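Pyruvate kinase (Cryptosporidium parvum, PDB 4DRS) probably catalyses the last step of glycolysis, transferring phosphate from phosphoenolpyruvate to ADP to give pyruvate and ATP, with magnesium and potassium ions. Local coordinates at residues Thr165-Ile168 against Leu173-Gln176; Phe224-Asn229 against Ser263-Ile268; Ile233-Val238 against Gln245-Ile250. One frame throughout, in Å; residues are numbered along the deposited sequence.

Contact 1 (Thr165-Ile168 against Leu173-Gln176); sequences TVLI and LSTQ
Ile168 and Leu173 lie side by side and point the same way out of the sheet. Their outer branches meet where CD1 of Ile168 comes to 3.5 Å from CD2 of Leu173, and Ile168 CB is 3.8 Å from Leu173 CB. At their bases the backbones of Ile168 and Leu173 are tied in both directions, from Ile168 N to Leu173 O (3.0 Å) and from Leu173 N to Ile168 O (3.1 Å). Val166 and Thr175 share this buried face but meet differently, Thr175 crossing Val166 at a slant. Thr175 OG1 sits between its own backbone N and carbonyl carbon (chi1 56°), which swings the hydroxyl back over the neighbouring strand. Thr175 OG1 donates to Val166 O at 2.9 Å and lies 3.3 Å from Val166 CB. Val166 O also accepts from Thr175 N, at 3.1 Å. The two donors arrive from opposite faces of the carbonyl plane, the amide nearer the line of the C=O bond (153° at the oxygen) and the hydroxyl well to one side (122°). One residue thus grips the carbonyl twice and satisfies its own buried hydroxyl. On the other, partly exposed face, CD2 of Leu167 reaches across to 3.6 Å from Ser174 OG. Val166 and Ile168 also touch Met201 of strand 201-202, while Thr175 touches Cys187 of strand 184-188. The pairing is an antiparallel beta hairpin with a four-residue connection. It belongs to the small all-beta B domain that pyruvate kinases insert in the TIM barrel as a mobile lid over the active site.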
ATOM      1  N   THR A 165     -31.789   9.903 -42.564  1.00 72.34           N
ATOM      2  CA  THR A 165     -32.713  10.214 -41.476  1.00 75.22           C
ATOM      3  C   THR A 165     -32.427  11.593 -40.877  1.00 72.51           C
ATOM      4  O   THR A 165     -31.273  11.938 -40.609  1.00 70.27           O
ATOM      5  CB  THR A 165     -32.694   9.136 -40.369  1.00 77.91           C
ATOM      6  OG1 THR A 165     -31.363   8.992 -39.855  1.00 78.81           O
ATOM      7  CG2 THR A 165     -33.175   7.790 -40.915  1.00 80.00           C
ATOM      8  N   VAL A 166     -33.483  12.380 -40.688  1.00 72.28           N
ATOM      9  CA  VAL A 166     -33.372  13.707 -40.090  1.00 71.64           C
ATOM     10  C   VAL A 166     -34.127  13.709 -38.765  1.00 73.78           C
ATOM     11  O   VAL A 166     -35.317  13.388 -38.723  1.00 75.91           O
ATOM     12  CB  VAL A 166     -33.925  14.810 -41.023  1.00 70.87           C
ATOM     13  CG1 VAL A 166     -33.693  16.190 -40.425  1.00 70.16           C
ATOM     14  CG2 VAL A 166     -33.291  14.723 -42.405  1.00 70.23           C
ATOM     15  N   LEU A 167     -33.425  14.057 -37.688  1.00 74.88           N
ATOM     16  CA  LEU A 167     -34.012  14.075 -36.347  1.00 77.18           C
ATOM     17  C   LEU A 167     -34.267  15.493 -35.856  1.00 77.21           C
ATOM     18  O   LEU A 167     -33.412  16.365 -35.986  1.00 74.71           O
ATOM     19  CB  LEU A 167     -33.125  13.324 -35.345  1.00 78.48           C
ATOM     20  CG  LEU A 167     -32.885  11.825 -35.566  1.00 81.35           C
ATOM     21  CD1 LEU A 167     -31.921  11.286 -34.520  1.00 83.54           C
ATOM     22  CD2 LEU A 167     -34.183  11.026 -35.554  1.00 82.39           C
ATOM     23  N   ILE A 168     -35.450  15.714 -35.292  1.00 81.24           N
ATOM     24  CA  ILE A 168     -35.828  17.027 -34.777  1.00 83.43           C
ATOM     25  C   ILE A 168     -36.177  16.940 -33.290  1.00 88.28           C
ATOM     26  O   ILE A 168     -36.802  15.971 -32.851  1.00 91.16           O
ATOM     27  CB  ILE A 168     -36.975  17.656 -35.604  1.00 82.10           C
ATOM     28  CG1 ILE A 168     -36.548  17.784 -37.073  1.00 80.05           C
ATOM     29  CG2 ILE A 168     -37.372  19.018 -35.044  1.00 81.77           C
ATOM     30  CD1 ILE A 168     -37.643  18.198 -38.033  1.00 81.29           C
ATOM     31  N   LEU A 173     -39.124  14.118 -33.633  1.00105.53           N
ATOM     32  CA  LEU A 173     -39.625  13.959 -34.989  1.00103.69           C
ATOM     33  C   LEU A 173     -38.577  13.261 -35.854  1.00102.95           C
ATOM     34  O   LEU A 173     -37.602  13.880 -36.297  1.00 99.27           O
ATOM     35  CB  LEU A 173     -40.026  15.315 -35.580  1.00102.06           C
ATOM     36  CG  LEU A 173     -40.599  15.369 -36.999  1.00102.14           C
ATOM     37  CD1 LEU A 173     -41.879  14.555 -37.122  1.00106.80           C
ATOM     38  CD2 LEU A 173     -40.842  16.814 -37.398  1.00100.38           C
ATOM     39  N   SER A 174     -38.781  11.962 -36.066  1.00103.32           N
ATOM     40  CA  SER A 174     -37.901  11.155 -36.903  1.00101.06           C
ATOM     41  C   SER A 174     -38.472  11.081 -38.313  1.00100.91           C
ATOM     42  O   SER A 174     -39.627  10.697 -38.506  1.00102.54           O
ATOM     43  CB  SER A 174     -37.736   9.754 -36.313  1.00102.37           C
ATOM     44  OG  SER A 174     -36.791   8.997 -37.047  1.00101.84           O
ATOM     45  N   THR A 175     -37.658  11.468 -39.291  1.00 99.45           N
ATOM     46  CA  THR A 175     -38.087  11.511 -40.688  1.00 99.43           C
ATOM     47  C   THR A 175     -37.091  10.802 -41.606  1.00 98.41           C
ATOM     48  O   THR A 175     -36.040  10.337 -41.159  1.00 97.88           O
ATOM     49  CB  THR A 175     -38.292  12.961 -41.177  1.00 98.40           C
ATOM     50  OG1 THR A 175     -37.088  13.712 -40.976  1.00 95.97           O
ATOM     51  CG2 THR A 175     -39.445  13.636 -40.438  1.00 99.02           C
ATOM     52  N   GLN A 176     -37.435  10.721 -42.889  1.00 97.57           N
ATOM     53  CA  GLN A 176     -36.574  10.100 -43.887  1.00 96.05           C
ATOM     54  C   GLN A 176     -36.739  10.816 -45.224  1.00 94.44           C
ATOM     55  O   GLN A 176     -37.860  10.991 -45.708  1.00 97.66           O
ATOM     56  CB  GLN A 176     -36.907   8.614 -44.025  1.00 99.60           C
ATOM     57  CG  GLN A 176     -35.896   7.812 -44.830  1.00100.81           C
ATOM     58  CD  GLN A 176     -36.299   6.359 -44.986  1.00104.33           C
ATOM     59  OE1 GLN A 176     -37.433   6.049 -45.359  1.00106.16           O
ATOM     60  NE2 GLN A 176     -35.366   5.455 -44.708  1.00106.14           N
TER

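Contact 2 (Phe224-Asn229 against Ser263-Ile268)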
ATOM      1  N   PHE A 224     -19.251  40.731 -26.919  1.00 40.30           N
ATOM      2  CA  PHE A 224     -19.937  40.546 -25.646  1.00 39.22           C
ATOM      3  C   PHE A 224     -18.984  40.092 -24.536  1.00 38.33           C
ATOM      4  O   PHE A 224     -18.778  40.822 -23.566  1.00 38.04           O
ATOM      5  CB  PHE A 224     -21.137  39.608 -25.788  1.00 38.52           C
ATOM      6  CG  PHE A 224     -22.159  39.779 -24.708  1.00 38.93           C
ATOM      7  CD1 PHE A 224     -23.303  40.541 -24.933  1.00 39.44           C
ATOM      8  CD2 PHE A 224     -21.977  39.196 -23.456  1.00 38.33           C
ATOM      9  CE1 PHE A 224     -24.250  40.710 -23.932  1.00 39.84           C
ATOM     10  CE2 PHE A 224     -22.921  39.363 -22.453  1.00 38.82           C
ATOM     11  CZ  PHE A 224     -24.061  40.117 -22.692  1.00 39.26           C
ATOM     12  N   ALA A 225     -18.397  38.904 -24.694  1.00 37.58           N
ATOM     13  CA  ALA A 225     -17.471  38.343 -23.701  1.00 37.04           C
ATOM     14  C   ALA A 225     -16.254  39.234 -23.443  1.00 36.86           C
ATOM     15  O   ALA A 225     -15.943  39.545 -22.298  1.00 36.72           O
ATOM     16  CB  ALA A 225     -17.034  36.941 -24.101  1.00 36.81           C
ATOM     17  N   LEU A 226     -15.573  39.653 -24.504  1.00 37.01           N
ATOM     18  CA  LEU A 226     -14.414  40.515 -24.339  1.00 37.59           C
ATOM     19  C   LEU A 226     -14.844  41.936 -24.010  1.00 39.12           C
ATOM     20  O   LEU A 226     -14.306  42.557 -23.085  1.00 39.45           O
ATOM     21  CB  LEU A 226     -13.520  40.482 -25.579  1.00 37.62           C
ATOM     22  CG  LEU A 226     -12.859  39.132 -25.894  1.00 37.24           C
ATOM     23  CD1 LEU A 226     -11.969  39.237 -27.122  1.00 36.16           C
ATOM     24  CD2 LEU A 226     -12.067  38.624 -24.694  1.00 36.89           C
ATOM     25  N   LYS A 227     -15.831  42.432 -24.756  1.00 39.91           N
ATOM     26  CA  LYS A 227     -16.323  43.796 -24.601  1.00 40.78           C
ATOM     27  C   LYS A 227     -16.773  44.080 -23.168  1.00 40.96           C
ATOM     28  O   LYS A 227     -16.380  45.088 -22.581  1.00 41.99           O
ATOM     29  CB  LYS A 227     -17.460  44.069 -25.592  1.00 41.55           C
ATOM     30  CG  LYS A 227     -17.911  45.522 -25.632  1.00 42.84           C
ATOM     31  CD  LYS A 227     -19.073  45.727 -26.590  1.00 43.65           C
ATOM     32  CE  LYS A 227     -19.637  47.133 -26.457  1.00 45.19           C
ATOM     33  NZ  LYS A 227     -20.558  47.485 -27.574  1.00 45.86           N
ATOM     34  N   TYR A 228     -17.577  43.184 -22.605  1.00 40.54           N
ATOM     35  CA  TYR A 228     -18.103  43.379 -21.257  1.00 40.03           C
ATOM     36  C   TYR A 228     -17.301  42.667 -20.168  1.00 38.48           C
ATOM     37  O   TYR A 228     -17.760  42.562 -19.027  1.00 37.80           O
ATOM     38  CB  TYR A 228     -19.586  42.997 -21.192  1.00 41.81           C
ATOM     39  CG  TYR A 228     -20.440  43.765 -22.172  1.00 43.74           C
ATOM     40  CD1 TYR A 228     -20.378  45.159 -22.234  1.00 45.54           C
ATOM     41  CD2 TYR A 228     -21.301  43.104 -23.043  1.00 44.77           C
ATOM     42  CE1 TYR A 228     -21.152  45.871 -23.136  1.00 47.35           C
ATOM     43  CE2 TYR A 228     -22.081  43.806 -23.949  1.00 46.25           C
ATOM     44  CZ  TYR A 228     -22.003  45.187 -23.989  1.00 47.69           C
ATOM     45  OH  TYR A 228     -22.769  45.890 -24.884  1.00 50.22           O
ATOM     46  N   ASN A 229     -16.108  42.187 -20.520  1.00 36.88           N
ATOM     47  CA  ASN A 229     -15.172  41.638 -19.538  1.00 36.17           C
ATOM     48  C   ASN A 229     -15.714  40.402 -18.783  1.00 35.38           C
ATOM     49  O   ASN A 229     -15.653  40.329 -17.553  1.00 35.36           O
ATOM     50  CB  ASN A 229     -14.750  42.748 -18.559  1.00 36.08           C
ATOM     51  CG  ASN A 229     -13.505  42.402 -17.768  1.00 35.91           C
ATOM     52  OD1 ASN A 229     -12.721  41.545 -18.165  1.00 35.78           O
ATOM     53  ND2 ASN A 229     -13.315  43.081 -16.641  1.00 35.99           N
ATOM     54  N   SER A 263      -7.089  39.727 -22.876  1.00 42.33           N
ATOM     55  CA  SER A 263      -7.945  39.264 -21.801  1.00 41.45           C
ATOM     56  C   SER A 263      -7.429  37.950 -21.213  1.00 40.61           C
ATOM     57  O   SER A 263      -6.889  37.106 -21.929  1.00 40.00           O
ATOM     58  CB  SER A 263      -9.373  39.087 -22.312  1.00 40.03           C
ATOM     59  OG  SER A 263     -10.220  38.601 -21.290  1.00 39.81           O
ATOM     60  N   SER A 264      -7.594  37.785 -19.907  1.00 40.00           N
ATOM     61  CA  SER A 264      -7.271  36.513 -19.269  1.00 39.96           C
ATOM     62  C   SER A 264      -8.524  35.629 -19.142  1.00 38.76           C
ATOM     63  O   SER A 264      -8.560  34.696 -18.341  1.00 40.23           O
ATOM     64  CB  SER A 264      -6.587  36.743 -17.915  1.00 40.71           C
ATOM     65  OG  SER A 264      -7.431  37.476 -17.042  1.00 43.78           O
ATOM     66  N   ILE A 265      -9.541  35.930 -19.950  1.00 36.85           N
ATOM     67  CA  ILE A 265     -10.769  35.138 -20.021  1.00 35.46           C
ATOM     68  C   ILE A 265     -10.449  33.670 -20.324  1.00 35.02           C
ATOM     69  O   ILE A 265      -9.601  33.372 -21.161  1.00 33.98           O
ATOM     70  CB  ILE A 265     -11.775  35.728 -21.054  1.00 34.92           C
ATOM     71  CG1 ILE A 265     -13.160  35.092 -20.886  1.00 34.18           C
ATOM     72  CG2 ILE A 265     -11.250  35.587 -22.488  1.00 35.11           C
ATOM     73  CD1 ILE A 265     -14.276  35.807 -21.616  1.00 34.71           C
ATOM     74  N   LYS A 266     -11.140  32.763 -19.637  1.00 35.20           N
ATOM     75  CA  LYS A 266     -10.816  31.340 -19.702  1.00 34.95           C
ATOM     76  C   LYS A 266     -11.669  30.558 -20.690  1.00 34.18           C
ATOM     77  O   LYS A 266     -12.886  30.721 -20.752  1.00 34.05           O
ATOM     78  CB  LYS A 266     -10.857  30.717 -18.302  1.00 35.45           C
ATOM     79  CG  LYS A 266      -9.617  31.049 -17.493  1.00 36.22           C
ATOM     80  CD  LYS A 266      -9.895  31.096 -16.002  1.00 37.04           C
ATOM     81  CE  LYS A 266      -8.872  31.989 -15.310  1.00 37.85           C
ATOM     82  NZ  LYS A 266      -8.961  33.413 -15.764  1.00 37.86           N
ATOM     83  N   ILE A 267     -10.999  29.721 -21.475  1.00 33.92           N
ATOM     84  CA  ILE A 267     -11.650  28.896 -22.483  1.00 33.23           C
ATOM     85  C   ILE A 267     -11.990  27.539 -21.888  1.00 32.56           C
ATOM     86  O   ILE A 267     -11.107  26.795 -21.452  1.00 32.70           O
ATOM     87  CB  ILE A 267     -10.758  28.708 -23.730  1.00 33.59           C
ATOM     88  CG1 ILE A 267     -10.449  30.066 -24.368  1.00 33.91           C
ATOM     89  CG2 ILE A 267     -11.424  27.767 -24.731  1.00 33.12           C
ATOM     90  CD1 ILE A 267      -9.361  30.017 -25.425  1.00 34.25           C
ATOM     91  N   ILE A 268     -13.279  27.235 -21.872  1.00 31.89           N
ATOM     92  CA  ILE A 268     -13.765  25.960 -21.379  1.00 32.65           C
ATOM     93  C   ILE A 268     -14.369  25.211 -22.559  1.00 33.30           C
ATOM     94  O   ILE A 268     -15.389  25.621 -23.106  1.00 33.95           O
ATOM     95  CB  ILE A 268     -14.783  26.162 -20.233  1.00 33.07           C
ATOM     96  CG1 ILE A 268     -14.108  26.923 -19.085  1.00 33.26           C
ATOM     97  CG2 ILE A 268     -15.344  24.825 -19.754  1.00 32.11           C
ATOM     98  CD1 ILE A 268     -15.062  27.412 -18.025  1.00 35.61           C
TER
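Leu226 pushes its CD2 methyl into the bend formed by Ser263 and Ile265. Leu226 CD2 lies 3.6 Å from Ser263 CB and 3.8 Å from Ile265 CG2, the leucine and isoleucine side chains crossing at about a right angle. One residue earlier, Ala225 CB meets the other branch of Ile265, 3.9 Å from Ile265 CD1, and this end of the contact is buried. The isoleucine therefore spreads its two arms over consecutive residues of the last helical turn; CG1 stands opposite the backbone N (chi1 -167°) and carries CD1 toward Ala225.

The Leu226-Ser263 end, although close, is partly exposed. Ser263 is held by an ST turn, Ser263 OG accepting from Ile265 N at 3.1 Å, which fixes the bend that receives Leu226. Beyond it lie exposed Ser264 and Asn229. Ser264 turns its side chain away, although Ser264 O is taken by Lys266 NZ at 2.9 Å. Asn229 has a positive phi and is the C-prime residue of a Schellman motif, in which Leu230 N bonds to Ala225 O and Asn229 N to Leu226 O, closing the helix end.

Phe224 and Tyr228 lean instead on helix 82-97. Ile265 also touches Ile251 of helix 241-252 and Ile233 of strand 232-235, so helix 215-226 is packed against the loop that leads into strand 266-271, the next but one barrel strand along the chain.

Contact 3 (Ile233-Val238 against Gln245-Ile250)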
ATOM      1  N   ILE A 233     -15.575  31.502 -21.464  1.00 32.14           N
ATOM      2  CA  ILE A 233     -16.205  31.187 -22.732  1.00 32.59           C
ATOM      3  C   ILE A 233     -16.359  29.667 -22.790  1.00 32.49           C
ATOM      4  O   ILE A 233     -15.369  28.936 -22.889  1.00 32.32           O
ATOM      5  CB  ILE A 233     -15.362  31.672 -23.943  1.00 32.91           C
ATOM      6  CG1 ILE A 233     -15.203  33.194 -23.929  1.00 32.84           C
ATOM      7  CG2 ILE A 233     -16.007  31.230 -25.254  1.00 33.08           C
ATOM      8  CD1 ILE A 233     -14.135  33.720 -24.869  1.00 32.55           C
ATOM      9  N   ALA A 234     -17.597  29.196 -22.700  1.00 32.47           N
ATOM     10  CA  ALA A 234     -17.886  27.781 -22.880  1.00 32.43           C
ATOM     11  C   ALA A 234     -18.070  27.543 -24.368  1.00 32.77           C
ATOM     12  O   ALA A 234     -19.081  27.929 -24.956  1.00 33.68           O
ATOM     13  CB  ALA A 234     -19.127  27.369 -22.097  1.00 32.39           C
ATOM     14  N   LEU A 235     -17.066  26.928 -24.974  1.00 33.07           N
ATOM     15  CA  LEU A 235     -17.018  26.750 -26.415  1.00 34.41           C
ATOM     16  C   LEU A 235     -17.753  25.465 -26.804  1.00 35.02           C
ATOM     17  O   LEU A 235     -17.294  24.358 -26.492  1.00 35.51           O
ATOM     18  CB  LEU A 235     -15.555  26.718 -26.859  1.00 34.87           C
ATOM     19  CG  LEU A 235     -15.122  27.349 -28.177  1.00 36.45           C
ATOM     20  CD1 LEU A 235     -15.503  28.821 -28.240  1.00 36.79           C
ATOM     21  CD2 LEU A 235     -13.616  27.170 -28.346  1.00 36.80           C
ATOM     22  N   SER A 236     -18.903  25.614 -27.458  1.00 35.08           N
ATOM     23  CA  SER A 236     -19.742  24.463 -27.825  1.00 36.22           C
ATOM     24  C   SER A 236     -19.160  23.614 -28.955  1.00 36.54           C
ATOM     25  O   SER A 236     -18.605  24.146 -29.919  1.00 36.69           O
ATOM     26  CB  SER A 236     -21.161  24.911 -28.200  1.00 36.33           C
ATOM     27  OG  SER A 236     -21.832  25.470 -27.089  1.00 35.66           O
ATOM     28  N   PHE A 237     -19.309  22.297 -28.824  1.00 37.19           N
ATOM     29  CA  PHE A 237     -18.913  21.315 -29.853  1.00 38.84           C
ATOM     30  C   PHE A 237     -17.459  21.400 -30.325  1.00 39.33           C
ATOM     31  O   PHE A 237     -17.191  21.299 -31.519  1.00 40.20           O
ATOM     32  CB  PHE A 237     -19.857  21.375 -31.072  1.00 39.52           C
ATOM     33  CG  PHE A 237     -21.208  20.762 -30.830  1.00 40.70           C
ATOM     34  CD1 PHE A 237     -21.438  19.413 -31.108  1.00 41.19           C
ATOM     35  CD2 PHE A 237     -22.257  21.530 -30.331  1.00 40.73           C
ATOM     36  CE1 PHE A 237     -22.682  18.843 -30.884  1.00 41.71           C
ATOM     37  CE2 PHE A 237     -23.503  20.968 -30.108  1.00 41.32           C
ATOM     38  CZ  PHE A 237     -23.716  19.619 -30.379  1.00 42.36           C
ATOM     39  N   VAL A 238     -16.527  21.585 -29.395  1.00 39.78           N
ATOM     40  CA  VAL A 238     -15.101  21.544 -29.726  1.00 40.65           C
ATOM     41  C   VAL A 238     -14.744  20.128 -30.169  1.00 42.30           C
ATOM     42  O   VAL A 238     -15.208  19.154 -29.573  1.00 42.24           O
ATOM     43  CB  VAL A 238     -14.228  21.991 -28.536  1.00 39.65           C
ATOM     44  CG1 VAL A 238     -12.746  21.813 -28.836  1.00 39.53           C
ATOM     45  CG2 VAL A 238     -14.521  23.446 -28.200  1.00 39.75           C
ATOM     46  N   GLN A 245      -7.405  26.779 -30.431  1.00 44.91           N
ATOM     47  CA  GLN A 245      -6.398  27.726 -30.926  1.00 46.82           C
ATOM     48  C   GLN A 245      -6.975  28.876 -31.751  1.00 44.98           C
ATOM     49  O   GLN A 245      -6.448  29.987 -31.709  1.00 44.24           O
ATOM     50  CB  GLN A 245      -5.289  27.003 -31.699  1.00 51.34           C
ATOM     51  CG  GLN A 245      -4.170  26.489 -30.801  1.00 56.37           C
ATOM     52  CD  GLN A 245      -3.164  25.615 -31.538  1.00 61.28           C
ATOM     53  OE1 GLN A 245      -3.533  24.640 -32.202  1.00 63.81           O
ATOM     54  NE2 GLN A 245      -1.881  25.951 -31.409  1.00 62.90           N
ATOM     55  N   LEU A 246      -8.054  28.613 -32.487  1.00 43.55           N
ATOM     56  CA  LEU A 246      -8.779  29.678 -33.173  1.00 43.18           C
ATOM     57  C   LEU A 246      -9.325  30.688 -32.159  1.00 42.84           C
ATOM     58  O   LEU A 246      -9.206  31.902 -32.354  1.00 44.01           O
ATOM     59  CB  LEU A 246      -9.902  29.117 -34.055  1.00 43.55           C
ATOM     60  CG  LEU A 246     -10.833  30.112 -34.776  1.00 45.11           C
ATOM     61  CD1 LEU A 246     -10.071  31.117 -35.637  1.00 45.54           C
ATOM     62  CD2 LEU A 246     -11.875  29.381 -35.613  1.00 44.74           C
ATOM     63  N   CYS A 247      -9.901  30.187 -31.070  1.00 41.30           N
ATOM     64  CA  CYS A 247     -10.429  31.048 -30.019  1.00 40.08           C
ATOM     65  C   CYS A 247      -9.324  31.849 -29.316  1.00 40.00           C
ATOM     66  O   CYS A 247      -9.519  33.021 -28.987  1.00 38.84           O
ATOM     67  CB  CYS A 247     -11.239  30.230 -29.011  1.00 39.63           C
ATOM     68  SG  CYS A 247     -12.197  31.243 -27.866  1.00 40.18           S
ATOM     69  N   ARG A 248      -8.173  31.214 -29.093  1.00 40.00           N
ATOM     70  CA  ARG A 248      -6.998  31.898 -28.542  1.00 40.95           C
ATOM     71  C   ARG A 248      -6.581  33.060 -29.438  1.00 42.12           C
ATOM     72  O   ARG A 248      -6.300  34.161 -28.954  1.00 42.91           O
ATOM     73  CB  ARG A 248      -5.807  30.937 -28.402  1.00 40.55           C
ATOM     74  CG  ARG A 248      -5.981  29.816 -27.391  1.00 40.06           C
ATOM     75  CD  ARG A 248      -5.678  30.240 -25.960  1.00 38.84           C
ATOM     76  NE  ARG A 248      -5.779  29.079 -25.079  1.00 38.95           N
ATOM     77  CZ  ARG A 248      -6.187  29.105 -23.813  1.00 38.38           C
ATOM     78  NH1 ARG A 248      -6.544  30.249 -23.232  1.00 37.56           N
ATOM     79  NH2 ARG A 248      -6.242  27.973 -23.125  1.00 37.76           N
ATOM     80  N   GLN A 249      -6.539  32.792 -30.743  1.00 43.18           N
ATOM     81  CA  GLN A 249      -6.141  33.779 -31.736  1.00 44.87           C
ATOM     82  C   GLN A 249      -7.104  34.962 -31.746  1.00 43.37           C
ATOM     83  O   GLN A 249      -6.672  36.113 -31.733  1.00 43.00           O
ATOM     84  CB  GLN A 249      -6.044  33.140 -33.125  1.00 47.97           C
ATOM     85  CG  GLN A 249      -5.420  34.047 -34.172  1.00 52.35           C
ATOM     86  CD  GLN A 249      -5.437  33.452 -35.567  1.00 56.71           C
ATOM     87  OE1 GLN A 249      -6.413  32.806 -35.977  1.00 59.17           O
ATOM     88  NE2 GLN A 249      -4.356  33.679 -36.314  1.00 59.30           N
ATOM     89  N   ILE A 250      -8.404  34.670 -31.748  1.00 41.91           N
ATOM     90  CA  ILE A 250      -9.426  35.710 -31.676  1.00 41.25           C
ATOM     91  C   ILE A 250      -9.207  36.607 -30.452  1.00 41.39           C
ATOM     92  O   ILE A 250      -9.223  37.835 -30.569  1.00 43.29           O
ATOM     93  CB  ILE A 250     -10.856  35.120 -31.695  1.00 40.44           C
ATOM     94  CG1 ILE A 250     -11.162  34.493 -33.061  1.00 40.34           C
ATOM     95  CG2 ILE A 250     -11.891  36.189 -31.373  1.00 39.67           C
ATOM     96  CD1 ILE A 250     -12.371  33.575 -33.072  1.00 40.08           C
TER
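Leu235 and Cys247 meet with no flat group between them: aliphatic branches and a thiol make the contact, and the planar groups of both segments are engaged elsewhere. The Phe237 ring does not touch 245-250 and packs on Asn273 and Asp296. Arg248 makes no contact with 233-238; its NH2 forms a salt bridge with Asp288 OD1 and a hydrogen bond to Glu286 O, while the side chain brushes Ile267. What remains is the inner seam of a beta-alpha-beta unit of the TIM barrel, in which strand 232-235 runs into helix 241-252 and the chain returns through strand 266-271.

Within 245-250, Cys247 alone touches 233-238. Its CB points at the strand, and its sulfur stands opposite the backbone N (chi1 -169°), so that the CB-SG bond is laid along the fork of Leu235. Cys247 CB faces Leu235 CD2 at 3.9 Å and Cys247 SG faces Leu235 CD1 at 4.1 Å. Ile233, two residues earlier and so on the same outward side of the barrel, also reaches toward SG. All three residues are buried. Around them, Cys247 also touches Ile267 of strand 266-271, while Ile250, about one turn farther along the helix, packs on Ile221 and Val222 of helix 215-226. The seam is modest in area, 109 Å², and its far corner is a light touch: the CD1 methyl of Ile233 stops 4.3 Å from the SG atom of Cys247.

Contact 1 comes first along the chain and stands apart, in the small beta domain; its centre is about 37 Å from that of contact 2 and about 30 Å from that of contact 3. The other two belong to the eight-stranded barrel, with centres about 11 Å apart, and contact 3 falls between the two halves of contact 2 in sequence. They are joined directly: strands 232-235 and 266-271 are neighbours, with Ile268 N 2.9 Å from Ile233 O, and Ile265 packs on Ile233. Helices 215-226 and 241-252 thus clothe adjoining parts of one barrel wall, whereas the hairpin of contact 1 belongs to a separate lid-like body.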